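Long-range contacts in peroxidase (Cellulomonas bogoriensis 69B4 = DSM 16987, PDB 6QZO), which binds heme b and probably catalyses peroxide-dependent oxidation, as DyP-type peroxidases do: residues A[59-64]-A[109-115]; A[70-75]-A[161-166]; A[77-81]-A[93-99]; A[136-141]-A[173-177]; A[213-217]-A[227-231]. All coordinates share one frame; numbering follows the deposited sequence.

Contact 1: residues A[59-64]-A[109-115]; sequences SDRASV and LLTAAGL
Arg61 reaches across to the carbonyls that end helix 107-113. Its NE lies 2.8 Å from Ala113 O and its NH2 2.8 Å from Gly114 O; both bonds are weak, the N-H groups pointing well off their acceptors (124° at the NE hydrogen). Gly114 O sits at the guanidinium edge near its plane, whereas Ala113 O approaches obliquely. A bend at chi3 (-93°) turns the end of the otherwise extended arginine onto these two oxygens. Both lie where Gly114, with positive phi, closes the helix in a Schellman motif. A methyl, Leu115 CD2, lies obliquely against the guanidinium, 3.3 Å from Arg61 NH2.

The apolar contacts are few. Val64 sends CG1 against the branch of Leu109, 3.7 Å from its CG, and CG2 toward Ala113 CB at 4.4 Å. Leu381 of helix 378-381 packs on both Arg61 and Val64, and Leu55 of strand 47-55 touches Val64 and Leu109.

The backbones also meet: Asp60 CA makes a CA-H...O contact of 3.5 Å with Ala112 O. Asp60 is the N-cap of helix 61-78, its OD1 accepting from Ser63 N at 3.0 Å and also from Ser63 OG.

The start of one helix thus abuts the end of another, and a positively charged guanidinium at the carbonyl-rich C-terminus of helix 107-113 would probably interact favourably with that helix's dipole.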
# COMPACT_ATOMS: atom_id res chain seq x y z
N SER A 59 29.46 -7.66 12.62
CA SER A 59 29.65 -7.89 11.16
C SER A 59 31.11 -7.65 10.75
O SER A 59 31.77 -6.77 11.34
CB SER A 59 28.71 -7.03 10.36
OG SER A 59 27.46 -7.69 10.24
N ASP A 60 31.60 -8.43 9.79
CA ASP A 60 32.94 -8.27 9.15
C ASP A 60 32.78 -8.54 7.65
O ASP A 60 31.63 -8.73 7.21
CB ASP A 60 33.97 -9.21 9.80
CG ASP A 60 33.57 -10.67 9.77
OD1 ASP A 60 32.65 -11.03 8.98
OD2 ASP A 60 34.14 -11.43 10.58
N ARG A 61 33.88 -8.54 6.90
CA ARG A 61 33.88 -8.77 5.43
C ARG A 61 33.12 -10.06 5.12
O ARG A 61 32.37 -10.08 4.12
CB ARG A 61 35.32 -8.85 4.91
CG ARG A 61 35.49 -8.53 3.44
CD ARG A 61 36.94 -8.49 3.09
NE ARG A 61 37.42 -7.12 3.21
CZ ARG A 61 38.69 -6.74 3.34
NH1 ARG A 61 39.67 -7.64 3.36
NH2 ARG A 61 38.98 -5.45 3.42
N ALA A 62 33.30 -11.11 5.92
CA ALA A 62 32.75 -12.45 5.64
C ALA A 62 31.22 -12.41 5.76
O ALA A 62 30.53 -13.00 4.87
CB ALA A 62 33.36 -13.48 6.56
N SER A 63 30.71 -11.75 6.81
CA SER A 63 29.27 -11.49 7.06
C SER A 63 28.65 -10.82 5.84
O SER A 63 27.62 -11.31 5.35
CB SER A 63 29.06 -10.62 8.27
OG SER A 63 29.50 -11.30 9.43
N VAL A 64 29.24 -9.70 5.42
CA VAL A 64 28.69 -8.87 4.32
C VAL A 64 28.65 -9.73 3.06
O VAL A 64 27.60 -9.74 2.37
CB VAL A 64 29.51 -7.58 4.13
CG1 VAL A 64 29.02 -6.75 2.95
CG2 VAL A 64 29.53 -6.76 5.41
N LEU A 109 28.41 -0.09 5.32
CA LEU A 109 28.69 -1.43 4.76
C LEU A 109 30.19 -1.52 4.44
O LEU A 109 30.80 -2.53 4.81
CB LEU A 109 27.87 -1.73 3.51
CG LEU A 109 28.04 -3.15 2.97
CD1 LEU A 109 26.71 -3.77 2.53
CD2 LEU A 109 29.03 -3.18 1.80
N LEU A 110 30.75 -0.50 3.80
CA LEU A 110 32.18 -0.49 3.41
C LEU A 110 33.05 -0.47 4.66
O LEU A 110 34.03 -1.22 4.73
CB LEU A 110 32.46 0.70 2.49
CG LEU A 110 32.21 0.41 1.02
CD1 LEU A 110 30.73 0.36 0.72
CD2 LEU A 110 32.89 1.44 0.13
N THR A 111 32.66 0.33 5.65
CA THR A 111 33.32 0.39 6.98
C THR A 111 33.35 -1.02 7.58
O THR A 111 34.45 -1.47 7.95
CB THR A 111 32.63 1.38 7.92
OG1 THR A 111 32.72 2.65 7.28
CG2 THR A 111 33.26 1.46 9.29
N ALA A 112 32.19 -1.68 7.67
CA ALA A 112 32.03 -2.99 8.35
C ALA A 112 32.88 -4.04 7.63
O ALA A 112 33.47 -4.86 8.33
CB ALA A 112 30.57 -3.38 8.41
N ALA A 113 32.97 -3.98 6.29
CA ALA A 113 33.76 -4.93 5.46
C ALA A 113 35.26 -4.58 5.48
O ALA A 113 36.03 -5.41 4.94
CB ALA A 113 33.26 -4.93 4.03
N GLY A 114 35.66 -3.44 6.05
CA GLY A 114 37.08 -3.01 6.07
C GLY A 114 37.51 -2.49 4.71
O GLY A 114 38.62 -2.82 4.28
N LEU A 115 36.65 -1.69 4.07
CA LEU A 115 36.82 -1.25 2.66
C LEU A 115 36.56 0.25 2.54
O LEU A 115 36.14 0.69 1.43
CB LEU A 115 35.84 -2.04 1.79
CG LEU A 115 36.08 -3.55 1.69
CD1 LEU A 115 34.96 -4.23 0.93
CD2 LEU A 115 37.42 -3.84 1.03

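Contact 2: residues A[70-75]-A[161-166]; sequences VWTVDI and VLTKEA
Trp71 gives the contact its one clear hydrogen bond between the helices: NE1 donates to Leu162 O over 2.9 Å, with an angle of 160° at the hydrogen. The oxygen lies in the plane of the indole, at its edge, while the N-H comes in tilted from the carbonyl plane. CG, anti to the carbonyl carbon, swings the indole so that NE1 faces Leu162 O.

Apolar contacts flank this bond. Leu162 CD2 lies 3.8 Å from Trp71 CD1 and equally touches Asp74 CB, while on the six-membered ring CZ2 meets Ala166 CB at 3.8 Å. Val70 CG2 presses on Glu165 CG, 3.4 Å away. An alanine in place of Trp71 would leave Leu162 O without its indole donor and is likely to open a gap beside Leu162 and Ala166.

The acidic pair is unusual. Asp74 OD2 and Glu165 OE1 are 2.4 Å apart, with the carboxylate planes turned 42° from each other; one group probably holds a proton. Glu165 bends at chi2 to bring its acid group to Asp74. The loop after helix 61-78 supplies further donors, Leu85 N to Asp74 OD1 and Ala86 N to Glu165 OE1.

The helices run nearly antiparallel, 162° between their directions, their segment axes 10.0 Å apart. Behind them Trp71 and Leu162 both rest on Leu145 of strand 143-149: two helices packed on a four-stranded antiparallel sheet, as in the ferredoxin-like N-terminal half of DyP-type peroxidases.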
# COMPACT_ATOMS: atom_id res chain seq x y z
N VAL A 70 23.62 -14.85 -0.31
CA VAL A 70 22.27 -15.45 -0.06
C VAL A 70 21.21 -14.58 -0.76
O VAL A 70 20.28 -15.15 -1.35
CB VAL A 70 21.96 -15.67 1.44
CG1 VAL A 70 22.89 -16.69 2.05
CG2 VAL A 70 21.98 -14.38 2.24
N TRP A 71 21.37 -13.26 -0.75
CA TRP A 71 20.43 -12.32 -1.43
C TRP A 71 20.46 -12.55 -2.94
O TRP A 71 19.39 -12.51 -3.57
CB TRP A 71 20.75 -10.88 -1.08
CG TRP A 71 20.11 -10.40 0.19
CD1 TRP A 71 19.13 -11.02 0.92
CD2 TRP A 71 20.39 -9.16 0.86
NE1 TRP A 71 18.82 -10.25 2.00
CE2 TRP A 71 19.56 -9.10 1.99
CE3 TRP A 71 21.28 -8.11 0.62
CZ2 TRP A 71 19.59 -8.03 2.88
CZ3 TRP A 71 21.31 -7.05 1.50
CH2 TRP A 71 20.48 -7.02 2.61
N THR A 72 21.65 -12.77 -3.51
CA THR A 72 21.80 -13.02 -4.97
C THR A 72 20.96 -14.23 -5.35
O THR A 72 20.21 -14.14 -6.33
CB THR A 72 23.27 -13.18 -5.35
OG1 THR A 72 23.92 -11.95 -5.02
CG2 THR A 72 23.43 -13.50 -6.82
N VAL A 73 21.05 -15.31 -4.59
CA VAL A 73 20.22 -16.53 -4.82
C VAL A 73 18.73 -16.13 -4.82
O VAL A 73 18.04 -16.46 -5.81
CB VAL A 73 20.51 -17.62 -3.78
CG1 VAL A 73 19.60 -18.81 -3.95
CG2 VAL A 73 21.97 -18.06 -3.84
N ASP A 74 18.29 -15.43 -3.78
CA ASP A 74 16.86 -15.06 -3.57
C ASP A 74 16.40 -14.13 -4.70
O ASP A 74 15.29 -14.32 -5.20
CB ASP A 74 16.64 -14.42 -2.20
CG ASP A 74 16.64 -15.43 -1.05
OD1 ASP A 74 16.50 -16.63 -1.33
OD2 ASP A 74 16.77 -14.99 0.13
N ILE A 75 17.23 -13.17 -5.11
CA ILE A 75 16.89 -12.25 -6.22
C ILE A 75 16.73 -13.07 -7.51
O ILE A 75 15.75 -12.85 -8.23
CB ILE A 75 17.95 -11.14 -6.38
CG1 ILE A 75 18.00 -10.23 -5.16
CG2 ILE A 75 17.70 -10.34 -7.65
CD1 ILE A 75 19.20 -9.32 -5.14
N VAL A 161 11.02 -12.54 2.41
CA VAL A 161 12.10 -13.52 2.13
C VAL A 161 13.46 -12.84 2.31
O VAL A 161 14.30 -13.41 3.04
CB VAL A 161 11.95 -14.15 0.73
CG1 VAL A 161 13.20 -14.90 0.31
CG2 VAL A 161 10.72 -15.07 0.68
N LEU A 162 13.67 -11.67 1.70
CA LEU A 162 14.98 -10.98 1.73
C LEU A 162 15.30 -10.57 3.17
O LEU A 162 16.47 -10.68 3.58
CB LEU A 162 14.95 -9.77 0.80
CG LEU A 162 14.78 -10.13 -0.67
CD1 LEU A 162 14.37 -8.90 -1.48
CD2 LEU A 162 16.06 -10.74 -1.24
N THR A 163 14.29 -10.13 3.93
CA THR A 163 14.44 -9.65 5.33
C THR A 163 14.86 -10.83 6.21
O THR A 163 15.84 -10.69 6.97
CB THR A 163 13.16 -8.98 5.83
OG1 THR A 163 12.88 -7.89 4.96
CG2 THR A 163 13.27 -8.47 7.25
N LYS A 164 14.14 -11.95 6.11
CA LYS A 164 14.44 -13.20 6.86
C LYS A 164 15.86 -13.68 6.56
O LYS A 164 16.52 -14.17 7.49
CB LYS A 164 13.46 -14.31 6.46
CG LYS A 164 12.14 -14.29 7.18
CD LYS A 164 11.12 -15.22 6.54
CE LYS A 164 11.52 -16.68 6.65
NZ LYS A 164 10.43 -17.58 6.16
N GLU A 165 16.29 -13.60 5.30
CA GLU A 165 17.61 -14.12 4.85
C GLU A 165 18.74 -13.39 5.59
O GLU A 165 19.78 -14.02 5.83
CB GLU A 165 17.76 -13.92 3.35
CG GLU A 165 18.66 -14.95 2.72
CD GLU A 165 18.03 -16.32 2.75
OE1 GLU A 165 17.09 -16.56 1.96
OE2 GLU A 165 18.46 -17.13 3.61
N ALA A 166 18.53 -12.11 5.94
CA ALA A 166 19.52 -11.23 6.58
C ALA A 166 19.50 -11.38 8.11
O ALA A 166 20.34 -10.73 8.78
CB ALA A 166 19.26 -9.80 6.19

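Contact 3: residues A[77-81]-A[93-99]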
# COMPACT_ATOMS: atom_id res chain seq x y z
N ARG A 77 15.99 -16.15 -7.96
CA ARG A 77 14.80 -17.03 -7.83
C ARG A 77 13.50 -16.22 -7.87
O ARG A 77 12.66 -16.51 -8.73
CB ARG A 77 14.87 -17.83 -6.53
CG ARG A 77 15.69 -19.10 -6.66
CD ARG A 77 16.32 -19.55 -5.37
NE ARG A 77 17.02 -20.79 -5.65
CZ ARG A 77 16.43 -21.97 -5.81
NH1 ARG A 77 15.12 -22.08 -5.67
NH2 ARG A 77 17.15 -23.03 -6.07
N LEU A 78 13.33 -15.28 -6.95
CA LEU A 78 12.04 -14.54 -6.78
C LEU A 78 11.68 -13.83 -8.10
O LEU A 78 10.52 -13.94 -8.53
CB LEU A 78 12.13 -13.56 -5.61
CG LEU A 78 12.26 -14.20 -4.22
CD1 LEU A 78 12.66 -13.16 -3.17
CD2 LEU A 78 10.96 -14.87 -3.80
N THR A 79 12.66 -13.22 -8.77
CA THR A 79 12.45 -12.42 -10.02
C THR A 79 12.05 -13.32 -11.19
O THR A 79 11.51 -12.78 -12.19
CB THR A 79 13.67 -11.55 -10.36
OG1 THR A 79 14.80 -12.41 -10.52
CG2 THR A 79 13.96 -10.52 -9.30
N THR A 80 12.26 -14.64 -11.09
CA THR A 80 11.88 -15.63 -12.13
C THR A 80 10.68 -16.45 -11.66
O THR A 80 10.32 -17.43 -12.35
CB THR A 80 13.07 -16.51 -12.54
OG1 THR A 80 13.54 -17.21 -11.38
CG2 THR A 80 14.19 -15.70 -13.15
N GLY A 81 10.05 -16.04 -10.55
CA GLY A 81 8.83 -16.67 -10.03
C GLY A 81 9.13 -18.04 -9.42
O GLY A 81 8.23 -18.92 -9.46
N ALA A 93 5.32 -16.81 -4.32
CA ALA A 93 6.48 -16.47 -5.18
C ALA A 93 6.18 -16.72 -6.65
O ALA A 93 6.90 -16.18 -7.48
CB ALA A 93 7.69 -17.26 -4.75
N LEU A 94 5.16 -17.51 -6.98
CA LEU A 94 4.98 -18.09 -8.33
C LEU A 94 4.62 -17.01 -9.34
O LEU A 94 4.76 -17.28 -10.55
CB LEU A 94 3.91 -19.18 -8.27
CG LEU A 94 4.25 -20.35 -7.36
CD1 LEU A 94 3.24 -21.48 -7.54
CD2 LEU A 94 5.66 -20.87 -7.63
N VAL A 95 4.18 -15.83 -8.90
CA VAL A 95 3.77 -14.72 -9.81
C VAL A 95 4.83 -13.63 -9.71
O VAL A 95 4.83 -12.85 -8.76
CB VAL A 95 2.37 -14.20 -9.46
CG1 VAL A 95 1.96 -13.00 -10.32
CG2 VAL A 95 1.33 -15.31 -9.57
N PRO A 96 5.79 -13.56 -10.67
CA PRO A 96 6.90 -12.61 -10.57
C PRO A 96 6.46 -11.15 -10.71
O PRO A 96 7.06 -10.33 -10.07
CB PRO A 96 7.85 -13.05 -11.69
CG PRO A 96 6.95 -13.71 -12.70
CD PRO A 96 5.88 -14.41 -11.87
N ALA A 97 5.49 -10.85 -11.57
CA ALA A 97 4.88 -9.50 -11.71
C ALA A 97 5.98 -8.43 -11.88
O ALA A 97 5.92 -7.39 -11.19
CB ALA A 97 4.04 -9.22 -10.49
N ALA A 98 6.93 -8.67 -12.79
CA ALA A 98 8.03 -7.74 -13.14
C ALA A 98 8.91 -7.41 -11.92
O ALA A 98 9.51 -6.33 -11.91
CB ALA A 98 7.46 -6.49 -13.77
N LEU A 99 9.00 -8.31 -10.94
CA LEU A 99 9.79 -8.06 -9.70
C LEU A 99 11.22 -7.67 -10.09
O LEU A 99 11.80 -8.39 -10.92
CB LEU A 99 9.82 -9.32 -8.83
CG LEU A 99 10.57 -9.17 -7.51
CD1 LEU A 99 9.96 -8.09 -6.64
CD2 LEU A 99 10.57 -10.50 -6.75
O HOH W 1 6.44 -19.08 -11.41
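Leu99 carries much of the apolar part of the contact, reaching from the 93-99 loop to the end of helix 61-78. From CB the chain runs on with CG anti to the backbone N (chi1 -179°), and CG passes 4.1 Å from Thr79 CG2. Beyond it CD2 meets Leu78 CB at 3.6 Å and also touches the Leu78 carbonyl carbon, so the leucine lies against the backbone as well as the side chain of the helix end. Thr79 answers with its methyl, CG2 lying 3.4 Å from Leu99 O, while its OG1 turns back to Ile75 O.

Pro96 adds its CB, 3.7 Å from Thr79 O. Leu78 CD2 touches Ala93 CB at the outer limit of van der Waals contact.

Gly81 ends the helix as the C-prime residue of a Schellman motif, with positive phi. Its CA approaches Ala93 O to 3.2 Å in a CA-H...O contact, and Leu94 CA returns one to Gly81 O. A side chain at this glycine would run tightly against Leu94 O and Pro96 CD. One water joins the two backbones here, donating to Gly81 O at 2.7 Å and to Leu94 O at 2.6 Å.

The 93-99 loop thus folds back on the helix it follows and leads into strand 100-105. Leu78 also packs on His157 and Val161 of helix 152-165, Leu99 rests on Val147 and Ala149 of strand 143-149, and Leu94 touches Pro188 of the second subunit.

Contact 4: residues A[136-141]-A[173-177]; sequences PAWCDG and RWVQR
The indole of Trp174 is met on one face by Trp138, whose CA makes a CH-pi contact 4.2 Å from the centroid of the five-membered ring; Trp138 O and Gln176 NE2 lie over the same face, offset toward the rim. At its edge, in plane, lies Cys139 O, which NE1 meets in a weak bond of 3.2 Å; a second weak one goes to Asp140 O. The Trp138 ring in turn has Val175 O at its edge, 3.4 Å from CZ3, while Gln176 CG approaches it obliquely at 3.6 Å from CE3. Arg235 makes a cation-pi contact with Trp138 and also bonds to Gln176 OE1. A water bridges Trp138 O and Gln176 NE2.

Arg173 NE donates to Cys139 O over 2.7 Å, nearly in line with the carbonyl bond and with 156° at the hydrogen, while NH2 adds weak bonds to Pro136 O and Cys139 O. An extended chain, CG anti to the backbone N (chi1 180°), carries the guanidinium to the Cys139 carbonyl. NH1 forms a salt bridge with Asp54. A methionine in its place would probably leave Cys139 O with little more than the weak indole bond and Asp54 without its charged mate.

Arg173 and Trp174 form a classic beta bulge opposite Ala52, which lets both neighbouring side chains face the 136-141 loop. The loop is secured to a bulged strand, outermost within this chain in the antiparallel sheet of the ferredoxin-like N-terminal half of a DyP-type peroxidase.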
# COMPACT_ATOMS: atom_id res chain seq x y z
N PRO A 136 15.72 11.22 11.74
CA PRO A 136 16.72 10.15 11.69
C PRO A 136 16.19 8.75 11.34
O PRO A 136 16.91 8.02 10.72
CB PRO A 136 17.33 10.13 13.10
CG PRO A 136 16.83 11.37 13.87
CD PRO A 136 15.89 12.09 12.92
N ALA A 137 14.94 8.44 11.71
CA ALA A 137 14.27 7.14 11.46
C ALA A 137 14.00 6.94 9.96
O ALA A 137 13.65 5.81 9.59
CB ALA A 137 12.98 7.04 12.26
N TRP A 138 14.07 8.00 9.15
CA TRP A 138 13.90 7.90 7.67
C TRP A 138 15.24 8.20 6.97
O TRP A 138 15.22 8.41 5.75
CB TRP A 138 12.79 8.84 7.18
CG TRP A 138 11.42 8.53 7.68
CD1 TRP A 138 10.61 9.38 8.37
CD2 TRP A 138 10.67 7.32 7.49
NE1 TRP A 138 9.41 8.77 8.65
CE2 TRP A 138 9.42 7.50 8.13
CE3 TRP A 138 10.92 6.10 6.85
CZ2 TRP A 138 8.44 6.51 8.16
CZ3 TRP A 138 9.94 5.12 6.87
CH2 TRP A 138 8.73 5.32 7.53
N CYS A 139 16.35 8.21 7.71
CA CYS A 139 17.68 8.61 7.21
C CYS A 139 18.65 7.43 7.21
O CYS A 139 18.48 6.52 8.06
CB CYS A 139 18.26 9.75 8.03
SG CYS A 139 17.36 11.30 7.79
N ASP A 140 19.63 7.48 6.30
CA ASP A 140 20.84 6.62 6.26
C ASP A 140 20.40 5.14 6.12
O ASP A 140 19.33 4.89 5.55
CB ASP A 140 21.72 6.85 7.49
CG ASP A 140 22.04 8.30 7.78
OD1 ASP A 140 22.14 9.10 6.82
OD2 ASP A 140 22.12 8.62 8.98
N GLY A 141 21.23 4.22 6.60
CA GLY A 141 21.17 2.77 6.33
C GLY A 141 22.49 2.27 5.76
O GLY A 141 23.00 2.90 4.86
N ARG A 173 16.04 -1.12 9.36
CA ARG A 173 16.16 0.24 9.94
C ARG A 173 14.87 1.01 9.61
O ARG A 173 14.26 1.60 10.53
CB ARG A 173 17.40 0.92 9.36
CG ARG A 173 17.63 2.33 9.88
CD ARG A 173 18.77 3.01 9.15
NE ARG A 173 18.88 4.36 9.66
CZ ARG A 173 19.48 4.69 10.80
NH1 ARG A 173 20.05 3.78 11.56
NH2 ARG A 173 19.50 5.96 11.18
N TRP A 174 14.50 1.00 8.33
CA TRP A 174 13.21 1.57 7.86
C TRP A 174 12.77 0.86 6.58
O TRP A 174 13.59 0.18 5.93
CB TRP A 174 13.28 3.09 7.66
CG TRP A 174 14.44 3.64 6.88
CD1 TRP A 174 15.48 4.37 7.40
CD2 TRP A 174 14.64 3.65 5.45
NE1 TRP A 174 16.31 4.79 6.41
CE2 TRP A 174 15.83 4.37 5.20
CE3 TRP A 174 13.97 3.10 4.35
CZ2 TRP A 174 16.36 4.55 3.92
CZ3 TRP A 174 14.48 3.29 3.08
CH2 TRP A 174 15.66 4.00 2.87
N VAL A 175 11.48 1.00 6.29
CA VAL A 175 10.80 0.56 5.04
C VAL A 175 9.92 1.71 4.58
O VAL A 175 9.07 2.15 5.38
CB VAL A 175 9.97 -0.70 5.25
CG1 VAL A 175 9.38 -1.21 3.95
CG2 VAL A 175 10.75 -1.80 5.95
N GLN A 176 10.14 2.19 3.36
CA GLN A 176 9.32 3.23 2.71
C GLN A 176 8.59 2.56 1.55
O GLN A 176 9.25 1.95 0.71
CB GLN A 176 10.22 4.38 2.26
CG GLN A 176 10.92 5.06 3.43
CD GLN A 176 11.63 6.33 3.00
OE1 GLN A 176 11.01 7.27 2.49
NE2 GLN A 176 12.94 6.36 3.18
N ARG A 177 7.26 2.64 1.55
CA ARG A 177 6.37 1.98 0.58
C ARG A 177 5.77 3.09 -0.29
O ARG A 177 5.46 4.17 0.24
CB ARG A 177 5.28 1.18 1.31
CG ARG A 177 5.83 0.38 2.48
CD ARG A 177 4.73 -0.41 3.20
NE ARG A 177 5.27 -1.41 4.09
CZ ARG A 177 5.82 -2.56 3.71
NH1 ARG A 177 5.97 -2.85 2.42
NH2 ARG A 177 6.26 -3.38 4.65
O HOH W 2 14.64 9.04 3.10

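Contact 5: residues A[213-217]-A[227-231]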
# COMPACT_ATOMS: atom_id res chain seq x y z
N ASP A 213 26.51 8.29 -19.69
CA ASP A 213 27.69 8.67 -18.86
C ASP A 213 27.25 9.49 -17.64
O ASP A 213 28.08 9.63 -16.71
CB ASP A 213 28.73 9.43 -19.70
CG ASP A 213 28.22 10.77 -20.21
OD1 ASP A 213 27.24 10.77 -21.00
OD2 ASP A 213 28.80 11.80 -19.81
N LEU A 214 26.02 10.03 -17.64
CA LEU A 214 25.49 10.84 -16.52
C LEU A 214 24.74 9.97 -15.50
O LEU A 214 24.35 10.51 -14.45
CB LEU A 214 24.56 11.93 -17.08
CG LEU A 214 25.22 12.93 -18.02
CD1 LEU A 214 24.24 14.03 -18.44
CD2 LEU A 214 26.46 13.56 -17.39
N LEU A 215 24.57 8.68 -15.79
CA LEU A 215 23.89 7.71 -14.90
C LEU A 215 24.89 6.65 -14.41
O LEU A 215 24.95 6.40 -13.18
CB LEU A 215 22.76 7.05 -15.69
CG LEU A 215 22.02 5.92 -14.97
CD1 LEU A 215 21.39 6.45 -13.71
CD2 LEU A 215 20.98 5.28 -15.88
N TRP A 216 25.60 6.05 -15.35
CA TRP A 216 26.42 4.82 -15.15
C TRP A 216 27.89 5.21 -14.93
O TRP A 216 28.42 6.01 -15.74
CB TRP A 216 26.27 3.91 -16.36
CG TRP A 216 24.88 3.41 -16.64
CD1 TRP A 216 24.23 3.48 -17.84
CD2 TRP A 216 23.99 2.72 -15.74
NE1 TRP A 216 23.01 2.87 -17.75
CE2 TRP A 216 22.83 2.40 -16.48
CE3 TRP A 216 24.06 2.33 -14.40
CZ2 TRP A 216 21.75 1.72 -15.92
CZ3 TRP A 216 22.99 1.65 -13.84
CH2 TRP A 216 21.85 1.36 -14.59
N HIS A 217 28.52 4.66 -13.89
CA HIS A 217 29.98 4.70 -13.65
C HIS A 217 30.64 3.74 -14.64
O HIS A 217 30.18 2.59 -14.74
CB HIS A 217 30.26 4.33 -12.18
CG HIS A 217 31.64 4.61 -11.69
ND1 HIS A 217 32.68 3.69 -11.80
CD2 HIS A 217 32.13 5.68 -11.02
CE1 HIS A 217 33.76 4.19 -11.23
NE2 HIS A 217 33.46 5.42 -10.75
N GLY A 227 29.58 -0.22 -14.19
CA GLY A 227 28.20 -0.65 -14.46
C GLY A 227 27.24 -0.19 -13.36
O GLY A 227 26.01 -0.46 -13.47
N GLY A 228 27.77 0.48 -12.34
CA GLY A 228 27.03 0.89 -11.14
C GLY A 228 26.67 2.37 -11.19
O GLY A 228 26.83 3.01 -12.25
N THR A 229 26.19 2.89 -10.08
CA THR A 229 25.61 4.25 -10.00
C THR A 229 25.52 4.63 -8.53
O THR A 229 26.00 3.86 -7.67
CB THR A 229 24.26 4.29 -10.74
OG1 THR A 229 23.81 5.65 -10.86
CG2 THR A 229 23.19 3.46 -10.07
N SER A 230 24.97 5.81 -8.27
CA SER A 230 24.64 6.31 -6.91
C SER A 230 23.12 6.46 -6.83
O SER A 230 22.50 6.68 -7.88
CB SER A 230 25.34 7.60 -6.63
OG SER A 230 24.78 8.65 -7.39
N MET A 231 22.59 6.29 -5.64
CA MET A 231 21.14 6.35 -5.35
C MET A 231 20.92 7.34 -4.22
O MET A 231 21.61 7.23 -3.20
CB MET A 231 20.63 4.97 -4.94
CG MET A 231 19.21 4.99 -4.39
SD MET A 231 18.76 3.28 -3.96
CE MET A 231 17.29 3.59 -2.99
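Thr229 OG1 donates to Leu215 O at 2.7 Å, tilted 23° from the carbonyl plane, and this short bond joins the side chain of the strand to the backbone of the 213-217 loop. The hydroxyl is placed there with OG1 anti to the backbone N (chi1 -170°), a torsion that leaves CG2 beside Trp216 CZ3. Two backbone bonds follow: His217 N to Gly228 O, 2.9 Å, and Gly227 N to His217 O, also 2.9 Å. Gly228 O is used twice, for Trp216 CA makes a CA-H...O contact with it at 3.4 Å.

Around these bonds the Trp216 ring lies against the glycine backbone. Gly228 O sits at its edge, in plane, and CE3 comes within 3.5 Å of Gly227 O, which approaches obliquely. Leu215 CD2 lies over one face of the indole, offset toward the rim, while CD1 of the same leucine is 3.8 Å from Thr229 OG1. Gly227 has positive phi.

Farther out, His36 stacks with the Trp216 ring and donates from ND1 to Gly227 O, tying the indole and the Gly227 carbonyl to one residue. Leu215 and Thr229 both touch Tyr331, and the loop is anchored by Leu214 O to Gln338 and by a salt bridge from Asp213 to Arg301.

Residues 229-231 belong to strand 229-238, flanked in the C-terminal sheet by strands 323-332 and 356-366; Thr229 packs on Val366 of the latter, and the 213-217 loop lies beside it.

How the contacts relate
Contacts 1, 2 and 3 share helix 61-78, meeting it at its start, middle and end. Contacts 2 and 3 touch through Val161 CG1 and Leu78 CD1, 3.9 Å apart, with centres about 13 Å from each other; the centres of contacts 1 and 2 are about 18 Å apart, and the two do not touch. Contact 4 belongs to the same N-terminal half, and its strand follows helix 152-165 of contact 2. Contact 5 lies in the C-terminal half, its centre about 23 Å from that of contact 4. Neither contact 4 nor contact 5 reaches the heme; the side chains of Gln176 and Leu215 are about 12 and 13 Å from it. Contacts 2, 3 and 4 also touch the second subunit.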